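Local structure of ATP-dependent Clp endopeptidase (Clostridium difficile, 3FES) at residues G32-L37 with E119-K124; G39-E44 with F57-L62; E45-K50 with G106-L111; S53-T58 with D133-Q138. The protein probably serves as the N-terminal, substrate- and adaptor-recruiting domain of the AAA+ unfoldase ClpC, which feeds proteins to the ClpP peptidase. All coordinates share one frame; numbering follows the deposited sequence.

Interaction 1. Residues G32-L37 with E119-K124; sequences GSEHIL and EGIANK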
loop_
_atom_site.group_PDB
_atom_site.type_symbol
_atom_site.label_atom_id
_atom_site.label_comp_id
_atom_site.label_asym_id
_atom_site.label_seq_id
_atom_site.Cartn_x
_atom_site.Cartn_y
_atom_site.Cartn_z
ATOM N N GLY A 32 -5.660 -0.799 7.330
ATOM C CA GLY A 32 -5.828 0.542 6.754
ATOM C C GLY A 32 -4.851 0.791 5.624
ATOM O O GLY A 32 -4.055 -0.077 5.281
ATOM N N SER A 33 -4.889 1.995 5.042
ATOM C CA SER A 33 -4.021 2.299 3.905
ATOM C C SER A 33 -2.563 2.174 4.306
ATOM O O SER A 33 -1.722 1.825 3.463
ATOM C CB SER A 33 -4.275 3.739 3.380
ATOM O OG SER A 33 -4.094 4.698 4.397
ATOM N N GLU A 34 -2.272 2.477 5.578
ATOM C CA GLU A 34 -0.872 2.433 6.048
ATOM C C GLU A 34 -0.321 1.005 6.009
ATOM O O GLU A 34 0.861 0.795 5.733
ATOM C CB GLU A 34 -0.721 3.081 7.440
ATOM C CG GLU A 34 -1.359 2.332 8.608
ATOM C CD GLU A 34 -2.882 2.533 8.788
ATOM O OE1 GLU A 34 -3.652 2.922 7.887
ATOM O OE2 GLU A 34 -3.332 2.272 9.893
ATOM N N HIS A 35 -1.174 0.032 6.297
ATOM C CA HIS A 35 -0.739 -1.348 6.252
ATOM C C HIS A 35 -0.552 -1.828 4.827
ATOM O O HIS A 35 0.361 -2.597 4.570
ATOM C CB HIS A 35 -1.741 -2.257 6.927
ATOM C CG HIS A 35 -2.086 -1.852 8.325
ATOM N ND1 HIS A 35 -1.211 -1.971 9.380
ATOM C CD2 HIS A 35 -3.221 -1.333 8.834
ATOM C CE1 HIS A 35 -1.801 -1.560 10.485
ATOM N NE2 HIS A 35 -3.027 -1.190 10.182
ATOM N N ILE A 36 -1.429 -1.403 3.921
ATOM C CA ILE A 36 -1.257 -1.717 2.499
ATOM C C ILE A 36 0.076 -1.116 2.016
ATOM O O ILE A 36 0.839 -1.760 1.294
ATOM C CB ILE A 36 -2.436 -1.150 1.657
ATOM C CG1 ILE A 36 -3.780 -1.769 2.089
ATOM C CG2 ILE A 36 -2.185 -1.386 0.142
ATOM C CD1 ILE A 36 -4.973 -1.134 1.405
ATOM N N LEU A 37 0.352 0.143 2.397
ATOM C CA LEU A 37 1.640 0.744 2.018
ATOM C C LEU A 37 2.850 -0.069 2.523
ATOM O O LEU A 37 3.836 -0.309 1.775
ATOM C CB LEU A 37 1.698 2.196 2.545
ATOM C CG LEU A 37 2.889 3.014 2.036
ATOM C CD1 LEU A 37 2.702 3.411 0.585
ATOM C CD2 LEU A 37 2.989 4.280 2.862
ATOM N N GLU A 119 -6.156 10.699 1.368
ATOM C CA GLU A 119 -6.379 10.855 2.804
ATOM C C GLU A 119 -5.866 9.596 3.481
ATOM O O GLU A 119 -5.267 8.752 2.820
ATOM C CB GLU A 119 -7.874 11.039 3.040
ATOM C CG GLU A 119 -8.453 12.095 2.103
ATOM C CD GLU A 119 -9.710 12.752 2.628
ATOM O OE1 GLU A 119 -9.913 12.781 3.870
ATOM O OE2 GLU A 119 -10.495 13.264 1.790
ATOM N N GLY A 120 -6.091 9.446 4.778
ATOM C CA GLY A 120 -5.703 8.184 5.419
ATOM C C GLY A 120 -4.263 8.260 5.878
ATOM O O GLY A 120 -3.524 9.209 5.524
ATOM N N ILE A 121 -3.886 7.278 6.672
ATOM C CA ILE A 121 -2.621 7.292 7.370
ATOM C C ILE A 121 -1.434 7.146 6.417
ATOM O O ILE A 121 -0.394 7.769 6.635
ATOM C CB ILE A 121 -2.583 6.256 8.537
ATOM C CG1 ILE A 121 -3.510 6.724 9.670
ATOM C CG2 ILE A 121 -1.176 6.147 9.135
ATOM C CD1 ILE A 121 -3.581 5.766 10.870
ATOM N N ALA A 122 -1.598 6.334 5.372
ATOM C CA ALA A 122 -0.520 6.184 4.365
ATOM C C ALA A 122 -0.155 7.546 3.753
ATOM O O ALA A 122 1.016 7.890 3.642
ATOM C CB ALA A 122 -0.908 5.146 3.281
ATOM N N ASN A 123 -1.145 8.342 3.379
ATOM C CA ASN A 123 -0.815 9.678 2.836
ATOM C C ASN A 123 -0.223 10.609 3.890
ATOM O O ASN A 123 0.654 11.423 3.564
ATOM C CB ASN A 123 -2.009 10.287 2.098
ATOM C CG ASN A 123 -2.242 9.592 0.734
ATOM O OD1 ASN A 123 -3.302 9.045 0.480
ATOM N ND2 ASN A 123 -1.225 9.576 -0.100
ATOM N N LYS A 124 -0.682 10.486 5.139
ATOM C CA LYS A 124 -0.114 11.286 6.237
ATOM C C LYS A 124 1.374 10.990 6.401
ATOM O O LYS A 124 2.174 11.890 6.622
ATOM C CB LYS A 124 -0.872 11.061 7.558
ATOM C CG LYS A 124 -2.160 11.849 7.629
ATOM C CD LYS A 124 -2.927 11.610 8.917
ATOM C CE LYS A 124 -4.263 12.312 8.845
ATOM N NZ LYS A 124 -5.032 12.192 10.105
HETATM O O HOH W 1 -5.503 4.896 7.353
#
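Ser33 and Ala122 meet where the first turns of two helices converge, the axes of 33-37 and 120-124 approaching to 7.3 Å at 61°. A direct hydrogen bond runs from Ala122 N to Ser33 OG, 3.1 Å long and nearly straight at 162°. With chi1 at 57°, the Ser33 hydroxyl sits between its own backbone N and carbonyl carbon and reaches the amino end of the other helix. A water ties the same corner together: it donates to Glu34 OE1 at 2.8 Å, accepts from Ile121 N at 3.0 Å and also bonds Ser33 OG. The small Ala122 methyl fits against Ser33 and reaches Leu37, CB to CB 4.0 Å. Ile121 lies obliquely across the bent Glu34 chain, CG2 against Glu34 CB at 3.5 Å and CD1 beside the carboxylate. Gly120, at positive phi, leaves room for the Ser33 hydroxyl. Two helix amino ends thus dock through a serine hydroxyl in the all-helical Clp amino-terminal domain. Around this buried joint, Ile66, Met69 and Glu70 of helix 59-70 flank Glu34 and Ile121, Ile89 of helix 84-99 touches Ser33, and helix 107-117 packs on Leu37 and Ala122 through Leu111 and Ile114.

Interaction 2. Residues G39-E44 with F57-L62; sequences GLLREE and FTEAYL
Leu41 carries the apolar part of this contact. Its CG is anti to the backbone N (chi1 -171°), which sends CD2 into the bend where the loop turns into helix 59-70. There CD2 lies 3.5 Å from Thr58 C, 3.9 Å from Phe57 CB and 3.7 Å from Leu62 CD1, so one methyl touches both the backbone of the turn and two apolar side chains. Of the Phe57 side chain it is CB that touches; the ring leads away.

The Glu59 carboxylate lies against the methylene part of Arg42 rather than its guanidinium, the two chains crossing at about a right angle with Glu59 CD 3.6 Å from Arg42 CG. Arg42 NE is 4.2 Å from Glu59 OE1, too far for a salt bridge; the guanidinium is instead held by Glu21 and Ser22 of helix 10-25. Glu44 OE1 comes within 4.1 Å of Glu59 OE2, a like-charge approach that the nearby arginine may ease.

Thr58 is the N-cap of helix 59-70: its OG1 accepts from Tyr61 N at 3.1 Å, fixing the turn that presents Glu59 and Leu62. The end of helix 33-43 thus packs on a capped helix start within the Clp amino-terminal helical bundle.

Behind Leu41 and Phe57 stands Leu52 of helix 47-55, while Leu126 and Ala129 of helix 120-129 receive the Phe57 side chain and Ile125 that of Leu62.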
loop_
_atom_site.group_PDB
_atom_site.type_symbol
_atom_site.label_atom_id
_atom_site.label_comp_id
_atom_site.label_asym_id
_atom_site.label_seq_id
_atom_site.Cartn_x
_atom_site.Cartn_y
_atom_site.Cartn_z
ATOM N N GLY A 39 2.711 -3.225 3.344
ATOM C CA GLY A 39 2.650 -4.492 2.586
ATOM C C GLY A 39 3.334 -4.393 1.211
ATOM O O GLY A 39 4.028 -5.339 0.772
ATOM N N LEU A 40 3.093 -3.284 0.507
ATOM C CA LEU A 40 3.727 -3.008 -0.791
ATOM C C LEU A 40 5.250 -2.949 -0.666
ATOM O O LEU A 40 5.951 -3.486 -1.524
ATOM C CB LEU A 40 3.192 -1.715 -1.442
ATOM C CG LEU A 40 1.682 -1.724 -1.848
ATOM C CD1 LEU A 40 1.217 -0.263 -2.087
ATOM C CD2 LEU A 40 1.506 -2.637 -3.103
ATOM N N LEU A 41 5.740 -2.289 0.385
ATOM C CA LEU A 41 7.192 -2.208 0.613
ATOM C C LEU A 41 7.776 -3.584 0.914
ATOM O O LEU A 41 8.786 -4.001 0.312
ATOM C CB LEU A 41 7.526 -1.212 1.732
ATOM C CG LEU A 41 9.046 -0.927 1.859
ATOM C CD1 LEU A 41 9.767 -0.720 0.511
ATOM C CD2 LEU A 41 9.256 0.285 2.696
ATOM N N ARG A 42 7.138 -4.290 1.831
ATOM C CA ARG A 42 7.614 -5.604 2.247
ATOM C C ARG A 42 7.622 -6.609 1.095
ATOM O O ARG A 42 8.411 -7.561 1.106
ATOM C CB ARG A 42 6.767 -6.119 3.412
ATOM C CG ARG A 42 7.053 -5.416 4.734
ATOM C CD ARG A 42 6.205 -5.998 5.864
ATOM N NE ARG A 42 6.637 -7.365 6.147
ATOM C CZ ARG A 42 5.853 -8.333 6.599
ATOM N NH1 ARG A 42 4.544 -8.109 6.840
ATOM N NH2 ARG A 42 6.394 -9.539 6.808
ATOM N N GLU A 43 6.748 -6.404 0.104
ATOM C CA GLU A 43 6.657 -7.335 -1.023
ATOM C C GLU A 43 7.964 -7.353 -1.843
ATOM O O GLU A 43 8.290 -8.369 -2.456
ATOM C CB GLU A 43 5.393 -7.108 -1.862
ATOM C CG GLU A 43 5.218 -8.107 -3.032
ATOM C CD GLU A 43 6.020 -7.733 -4.282
ATOM O OE1 GLU A 43 6.223 -6.523 -4.532
ATOM O OE2 GLU A 43 6.430 -8.654 -5.030
ATOM N N GLU A 44 8.711 -6.250 -1.794
ATOM C CA GLU A 44 10.104 -6.158 -2.281
ATOM C C GLU A 44 10.313 -6.105 -3.801
ATOM O O GLU A 44 11.076 -5.259 -4.285
ATOM C CB GLU A 44 11.015 -7.240 -1.678
ATOM C CG GLU A 44 11.418 -6.985 -0.234
ATOM C CD GLU A 44 12.470 -7.965 0.286
ATOM O OE1 GLU A 44 12.436 -8.279 1.491
ATOM O OE2 GLU A 44 13.329 -8.426 -0.497
ATOM N N PHE A 57 12.053 5.171 1.740
ATOM C CA PHE A 57 11.467 4.418 2.846
ATOM C C PHE A 57 12.129 3.072 3.080
ATOM O O PHE A 57 12.567 2.401 2.130
ATOM C CB PHE A 57 9.996 4.146 2.600
ATOM C CG PHE A 57 9.163 5.378 2.546
ATOM C CD1 PHE A 57 8.659 5.832 1.330
ATOM C CD2 PHE A 57 8.915 6.110 3.701
ATOM C CE1 PHE A 57 7.887 6.980 1.286
ATOM C CE2 PHE A 57 8.144 7.278 3.664
ATOM C CZ PHE A 57 7.652 7.717 2.475
ATOM N N THR A 58 12.143 2.659 4.342
ATOM C CA THR A 58 12.501 1.288 4.713
ATOM C C THR A 58 11.316 0.697 5.443
ATOM O O THR A 58 10.439 1.438 5.897
ATOM C CB THR A 58 13.683 1.256 5.702
ATOM O OG1 THR A 58 13.392 2.134 6.791
ATOM C CG2 THR A 58 14.980 1.708 5.021
ATOM N N GLU A 59 11.283 -0.626 5.585
ATOM C CA GLU A 59 10.247 -1.243 6.393
ATOM C C GLU A 59 10.254 -0.737 7.845
ATOM O O GLU A 59 9.192 -0.463 8.420
ATOM C CB GLU A 59 10.419 -2.755 6.414
ATOM C CG GLU A 59 10.553 -3.388 5.077
ATOM C CD GLU A 59 10.603 -4.888 5.212
ATOM O OE1 GLU A 59 10.382 -5.373 6.350
ATOM O OE2 GLU A 59 10.852 -5.576 4.189
ATOM N N ALA A 60 11.451 -0.620 8.435
ATOM C CA ALA A 60 11.601 -0.153 9.811
ATOM C C ALA A 60 11.052 1.255 9.995
ATOM O O ALA A 60 10.352 1.517 10.972
ATOM C CB ALA A 60 13.078 -0.232 10.270
ATOM N N TYR A 61 11.328 2.151 9.051
ATOM C CA TYR A 61 10.794 3.514 9.147
ATOM C C TYR A 61 9.261 3.530 9.120
ATOM O O TYR A 61 8.618 4.133 9.982
ATOM C CB TYR A 61 11.339 4.413 8.044
ATOM C CG TYR A 61 10.687 5.777 8.013
ATOM C CD1 TYR A 61 11.215 6.843 8.745
ATOM C CD2 TYR A 61 9.531 6.000 7.271
ATOM C CE1 TYR A 61 10.608 8.107 8.722
ATOM C CE2 TYR A 61 8.913 7.260 7.238
ATOM C CZ TYR A 61 9.451 8.300 7.960
ATOM O OH TYR A 61 8.842 9.537 7.924
ATOM N N LEU A 62 8.679 2.870 8.127
ATOM C CA LEU A 62 7.213 2.846 8.004
ATOM C C LEU A 62 6.513 2.267 9.222
ATOM O O LEU A 62 5.560 2.851 9.745
ATOM C CB LEU A 62 6.797 2.058 6.768
ATOM C CG LEU A 62 6.997 2.696 5.404
ATOM C CD1 LEU A 62 6.330 1.747 4.371
ATOM C CD2 LEU A 62 6.357 4.087 5.361
#

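Interaction 3. Residues E45-K50 with G106-L111; sequences EGIAAK and GTEHIL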
loop_
_atom_site.group_PDB
_atom_site.type_symbol
_atom_site.label_atom_id
_atom_site.label_comp_id
_atom_site.label_asym_id
_atom_site.label_seq_id
_atom_site.Cartn_x
_atom_site.Cartn_y
_atom_site.Cartn_z
ATOM N N GLU A 45 9.667 -7.000 -4.541
ATOM C CA GLU A 45 9.935 -7.183 -5.977
ATOM C C GLU A 45 9.192 -6.241 -6.935
ATOM O O GLU A 45 9.683 -5.938 -8.023
ATOM C CB GLU A 45 9.586 -8.613 -6.363
ATOM C CG GLU A 45 10.383 -9.652 -5.616
ATOM C CD GLU A 45 10.135 -11.042 -6.150
ATOM O OE1 GLU A 45 9.032 -11.318 -6.691
ATOM O OE2 GLU A 45 11.044 -11.874 -6.040
ATOM N N GLY A 46 7.995 -5.787 -6.547
ATOM C CA GLY A 46 7.146 -5.061 -7.479
ATOM C C GLY A 46 7.535 -3.596 -7.631
ATOM O O GLY A 46 8.358 -3.058 -6.862
ATOM N N ILE A 47 6.936 -2.967 -8.625
ATOM C CA ILE A 47 7.169 -1.557 -8.898
ATOM C C ILE A 47 6.971 -0.709 -7.629
ATOM O O ILE A 47 7.760 0.204 -7.341
ATOM C CB ILE A 47 6.258 -1.082 -10.074
ATOM C CG1 ILE A 47 6.768 -1.674 -11.403
ATOM C CG2 ILE A 47 6.203 0.469 -10.156
ATOM C CD1 ILE A 47 5.766 -1.572 -12.510
ATOM N N ALA A 48 5.895 -0.989 -6.885
ATOM C CA ALA A 48 5.580 -0.152 -5.712
ATOM C C ALA A 48 6.720 -0.217 -4.679
ATOM O O ALA A 48 7.119 0.812 -4.143
ATOM C CB ALA A 48 4.211 -0.534 -5.064
ATOM N N ALA A 49 7.247 -1.420 -4.431
ATOM C CA ALA A 49 8.362 -1.552 -3.495
ATOM C C ALA A 49 9.579 -0.781 -4.021
ATOM O O ALA A 49 10.298 -0.146 -3.236
ATOM C CB ALA A 49 8.738 -3.030 -3.309
ATOM N N LYS A 50 9.822 -0.873 -5.331
ATOM C CA LYS A 50 11.021 -0.240 -5.934
ATOM C C LYS A 50 10.873 1.301 -5.876
ATOM O O LYS A 50 11.824 1.998 -5.577
ATOM C CB LYS A 50 11.270 -0.749 -7.365
ATOM C CG LYS A 50 11.551 -2.270 -7.486
ATOM C CD LYS A 50 12.738 -2.698 -6.640
ATOM C CE LYS A 50 12.981 -4.237 -6.621
ATOM N NZ LYS A 50 12.942 -4.929 -7.949
ATOM N N GLY A 106 -1.551 -4.612 -10.714
ATOM C CA GLY A 106 -0.244 -4.783 -10.076
ATOM C C GLY A 106 -0.007 -3.915 -8.858
ATOM O O GLY A 106 -0.837 -3.046 -8.501
ATOM N N THR A 107 1.148 -4.102 -8.231
ATOM C CA THR A 107 1.528 -3.257 -7.094
ATOM C C THR A 107 1.495 -1.769 -7.438
ATOM O O THR A 107 1.087 -0.950 -6.612
ATOM C CB THR A 107 2.888 -3.639 -6.464
ATOM O OG1 THR A 107 3.955 -3.368 -7.368
ATOM C CG2 THR A 107 2.894 -5.117 -6.070
ATOM N N GLU A 108 1.816 -1.455 -8.683
ATOM C CA GLU A 108 1.854 -0.044 -9.141
ATOM C C GLU A 108 0.451 0.590 -9.113
ATOM O O GLU A 108 0.275 1.790 -8.777
ATOM C CB GLU A 108 2.530 0.068 -10.541
ATOM C CG GLU A 108 1.802 -0.640 -11.703
ATOM C CD GLU A 108 2.196 -2.092 -11.853
ATOM O OE1 GLU A 108 2.020 -2.618 -12.983
ATOM O OE2 GLU A 108 2.713 -2.697 -10.883
ATOM N N HIS A 109 -0.548 -0.205 -9.469
ATOM C CA HIS A 109 -1.943 0.268 -9.446
ATOM C C HIS A 109 -2.456 0.519 -8.037
ATOM O O HIS A 109 -3.157 1.498 -7.812
ATOM C CB HIS A 109 -2.891 -0.635 -10.246
ATOM C CG HIS A 109 -2.409 -0.930 -11.636
ATOM N ND1 HIS A 109 -2.464 -0.007 -12.670
ATOM C CD2 HIS A 109 -1.790 -2.022 -12.137
ATOM C CE1 HIS A 109 -1.936 -0.544 -13.759
ATOM N NE2 HIS A 109 -1.539 -1.771 -13.467
ATOM N N ILE A 110 -2.059 -0.329 -7.095
ATOM C CA ILE A 110 -2.428 -0.139 -5.690
ATOM C C ILE A 110 -1.760 1.123 -5.149
ATOM O O ILE A 110 -2.405 1.917 -4.511
ATOM C CB ILE A 110 -2.108 -1.370 -4.848
ATOM C CG1 ILE A 110 -2.859 -2.580 -5.448
ATOM C CG2 ILE A 110 -2.499 -1.129 -3.336
ATOM C CD1 ILE A 110 -2.553 -3.939 -4.711
ATOM N N LEU A 111 -0.483 1.326 -5.448
ATOM C CA LEU A 111 0.181 2.542 -4.949
ATOM C C LEU A 111 -0.414 3.802 -5.621
ATOM O O LEU A 111 -0.618 4.828 -4.966
ATOM C CB LEU A 111 1.726 2.431 -5.149
ATOM C CG LEU A 111 2.521 3.631 -4.572
ATOM C CD1 LEU A 111 2.239 3.856 -3.083
ATOM C CD2 LEU A 111 4.062 3.404 -4.835
HETATM O O HOH W 2 4.638 -4.279 -9.819
#
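Thr107, the first helical residue after the N-cap Gly106, makes the direct bond to the 45-50 segment. Its OG1 accepts from Ala48 N at 3.1 Å, almost straight at 172°. A chi1 of 67° swings the hydroxyl over the threonine's own main chain to face the start of the other helix, leaving CG2 anti to the carbonyl carbon. Ile47 N is also close to it, but points its hydrogen into a water, at 2.9 Å. That water is bonded as well to Thr107 OG1 and donates to Glu108 OE2 at 2.7 Å, so a single molecule joins a backbone NH, a hydroxyl and a carboxylate. Gly46, with no side chain, lets its backbone pass close to Thr107 OG1, C to OG1 3.6 Å.

Glu108 folds back at chi2 (-87°) and slants over Ile47. Its CB meets Ile47 CG2 at 3.7 Å, and OE2 lies 3.6 Å from Ile47 CD1, an apolar tip beside a charged group. A bound magnesium ion is about 4 Å from the Glu108 side chain. One turn on from Thr107, Leu111 closes the apolar side: its CB is 3.9 Å from Ala48 CB, and CD2 rests against the same methyl. Leu40 of helix 33-43 and Leu139 of helix 132-142 adjoin the contact.

The arrangement is a helix start docked on a helix start: a threonine near one amino end accepts an NH from the first turn of the other, beside a small alanine at the close approach. It belongs to the all-helical Clp amino-terminal domain, where it joins helix 47-55 to helix 107-117.

Interaction 4. Residues S53-T58 with D133-Q138; sequences SKVGFT and DRTLAQ
Val55 stands at the centre of the contact, both methyls turned toward helix 132-142. CG2 lies 3.7 Å from Thr135 OG1, while CG1 reaches the Thr135 backbone and stands 4.1 Å from Gln138 CB. The Val55 and Thr135 side chains cross at about a right angle. Beside them Lys54 brings its chain over the Gln138 amide: CG is 3.3 Å from Gln138 OE1 and 3.6 Å from Gln138 CD, a contact of methylene with amide, before the lysine chain bends and its amine leads away. The Phe57 ring takes a smaller share, meeting Thr135 OG1 at its edge, 4.4 Å from CE1.

The next shell fixes these groups. Thr135 OG1 is bonded to the carbonyl of Val131, one turn back in the chain, which sets the hydroxyl's rotation against the valine. Gln138 NE2 is bonded to Asp142, which holds the amide that Lys54 covers; a chi2 of 72° bends the glutamine chain so that this group faces the lysine. In segment 53-58, Gly56 follows the end of helix 47-55 with positive phi in a Schellman motif, turning the chain so that Phe57 points inward to Leu52, Leu126 and Ala129. Val51 and Leu52 of helix 47-55 and Ile115 of helix 107-117 lie around Thr135.

This is a helix C-terminus packed against the flank of another helix, partly buried and made by van der Waals contact. In the Clp amino-terminal domain it fastens the last long helix, 132-142, to the end of helix 47-55, with a Schellman turn leading on to the next helix.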
loop_
_atom_site.group_PDB
_atom_site.type_symbol
_atom_site.label_atom_id
_atom_site.label_comp_id
_atom_site.label_asym_id
_atom_site.label_seq_id
_atom_site.Cartn_x
_atom_site.Cartn_y
_atom_site.Cartn_z
ATOM N N SER A 53 11.267 2.364 -2.020
ATOM C CA SER A 53 12.668 2.251 -1.633
ATOM C C SER A 53 13.503 3.339 -2.337
ATOM O O SER A 53 14.423 3.912 -1.750
ATOM C CB SER A 53 13.194 0.855 -1.967
ATOM O OG SER A 53 14.599 0.908 -2.122
ATOM N N LYS A 54 13.153 3.650 -3.582
ATOM C CA LYS A 54 13.898 4.660 -4.331
ATOM C C LYS A 54 13.759 6.058 -3.694
ATOM O O LYS A 54 14.733 6.815 -3.628
ATOM C CB LYS A 54 13.498 4.664 -5.816
ATOM C CG LYS A 54 14.260 5.640 -6.681
ATOM C CD LYS A 54 15.717 5.184 -6.857
ATOM C CE LYS A 54 16.351 5.747 -8.119
ATOM N NZ LYS A 54 17.360 6.789 -7.826
ATOM N N VAL A 55 12.560 6.386 -3.216
ATOM C CA VAL A 55 12.343 7.683 -2.608
ATOM C C VAL A 55 12.850 7.710 -1.169
ATOM O O VAL A 55 12.903 8.778 -0.562
ATOM C CB VAL A 55 10.844 8.169 -2.673
ATOM C CG1 VAL A 55 10.262 8.000 -4.093
ATOM C CG2 VAL A 55 9.978 7.483 -1.620
ATOM N N GLY A 56 13.183 6.545 -0.610
ATOM C CA GLY A 56 13.846 6.513 0.701
ATOM C C GLY A 56 13.247 5.748 1.881
ATOM O O GLY A 56 13.868 5.685 2.939
ATOM N N PHE A 57 12.053 5.171 1.740
ATOM C CA PHE A 57 11.467 4.418 2.846
ATOM C C PHE A 57 12.129 3.072 3.080
ATOM O O PHE A 57 12.567 2.401 2.130
ATOM C CB PHE A 57 9.996 4.146 2.600
ATOM C CG PHE A 57 9.163 5.378 2.546
ATOM C CD1 PHE A 57 8.659 5.832 1.330
ATOM C CD2 PHE A 57 8.915 6.110 3.701
ATOM C CE1 PHE A 57 7.887 6.980 1.286
ATOM C CE2 PHE A 57 8.144 7.278 3.664
ATOM C CZ PHE A 57 7.652 7.717 2.475
ATOM N N THR A 58 12.143 2.659 4.342
ATOM C CA THR A 58 12.501 1.288 4.713
ATOM C C THR A 58 11.316 0.697 5.443
ATOM O O THR A 58 10.439 1.438 5.897
ATOM C CB THR A 58 13.683 1.256 5.702
ATOM O OG1 THR A 58 13.392 2.134 6.791
ATOM C CG2 THR A 58 14.980 1.708 5.021
ATOM N N ASP A 133 4.611 13.946 -3.554
ATOM C CA ASP A 133 4.652 14.197 -4.990
ATOM C C ASP A 133 5.841 13.500 -5.634
ATOM O O ASP A 133 5.797 13.198 -6.819
ATOM C CB ASP A 133 4.726 15.705 -5.301
ATOM C CG ASP A 133 3.371 16.416 -5.133
ATOM O OD1 ASP A 133 2.299 15.750 -5.126
ATOM O OD2 ASP A 133 3.380 17.660 -5.041
ATOM N N ARG A 134 6.924 13.307 -4.876
ATOM C CA ARG A 134 8.099 12.605 -5.399
ATOM C C ARG A 134 7.781 11.126 -5.654
ATOM O O ARG A 134 8.218 10.540 -6.646
ATOM C CB ARG A 134 9.262 12.746 -4.436
ATOM C CG ARG A 134 9.681 14.209 -4.285
ATOM C CD ARG A 134 11.145 14.340 -4.009
ATOM N NE ARG A 134 11.883 13.991 -5.209
ATOM C CZ ARG A 134 12.286 14.876 -6.112
ATOM N NH1 ARG A 134 12.044 16.173 -5.944
ATOM N NH2 ARG A 134 12.937 14.458 -7.187
ATOM N N THR A 135 6.993 10.554 -4.756
ATOM C CA THR A 135 6.540 9.151 -4.895
ATOM C C THR A 135 5.691 9.024 -6.144
ATOM O O THR A 135 5.898 8.104 -6.934
ATOM C CB THR A 135 5.778 8.685 -3.622
ATOM O OG1 THR A 135 6.650 8.797 -2.490
ATOM C CG2 THR A 135 5.319 7.252 -3.738
ATOM N N LEU A 136 4.742 9.941 -6.332
ATOM C CA LEU A 136 3.949 9.971 -7.552
ATOM C C LEU A 136 4.795 10.079 -8.835
ATOM O O LEU A 136 4.537 9.368 -9.798
ATOM C CB LEU A 136 2.939 11.097 -7.492
ATOM C CG LEU A 136 2.005 11.164 -8.698
ATOM C CD1 LEU A 136 1.222 9.886 -8.865
ATOM C CD2 LEU A 136 1.102 12.376 -8.511
ATOM N N ALA A 137 5.767 10.980 -8.845
ATOM C CA ALA A 137 6.641 11.142 -9.997
ATOM C C ALA A 137 7.391 9.846 -10.306
ATOM O O ALA A 137 7.430 9.422 -11.446
ATOM C CB ALA A 137 7.623 12.297 -9.762
ATOM N N GLN A 138 7.973 9.235 -9.284
ATOM C CA GLN A 138 8.800 8.028 -9.446
ATOM C C GLN A 138 7.926 6.866 -9.927
ATOM O O GLN A 138 8.338 6.053 -10.766
ATOM C CB GLN A 138 9.441 7.627 -8.109
ATOM C CG GLN A 138 10.403 6.438 -8.241
ATOM C CD GLN A 138 11.662 6.835 -8.945
ATOM O OE1 GLN A 138 12.370 7.724 -8.476
ATOM N NE2 GLN A 138 11.965 6.186 -10.095
#

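Following the chain from the N terminus, helix 33-43 starts in interaction 1 and ends in interaction 2, which closes the short loop through helix 47-55 onto the start of helix 59-70. Interaction 3 begins on the next helix, 47-55, and reaches 107-117; interaction 4 leaves the far end of 47-55 for 132-142. Interactions 2 and 3 both lie within the span bridged by interaction 1, and they cross each other. Interaction 4 crosses interactions 1 and 3, and takes up the chain at Phe57 and Thr58, which it shares with interaction 2. Three long-range contacts, 1, 3 and 4, thus tie the amino-terminal half of the chain to the carboxy-terminal half, with Ile36 against Ile110 joining interactions 1 and 3.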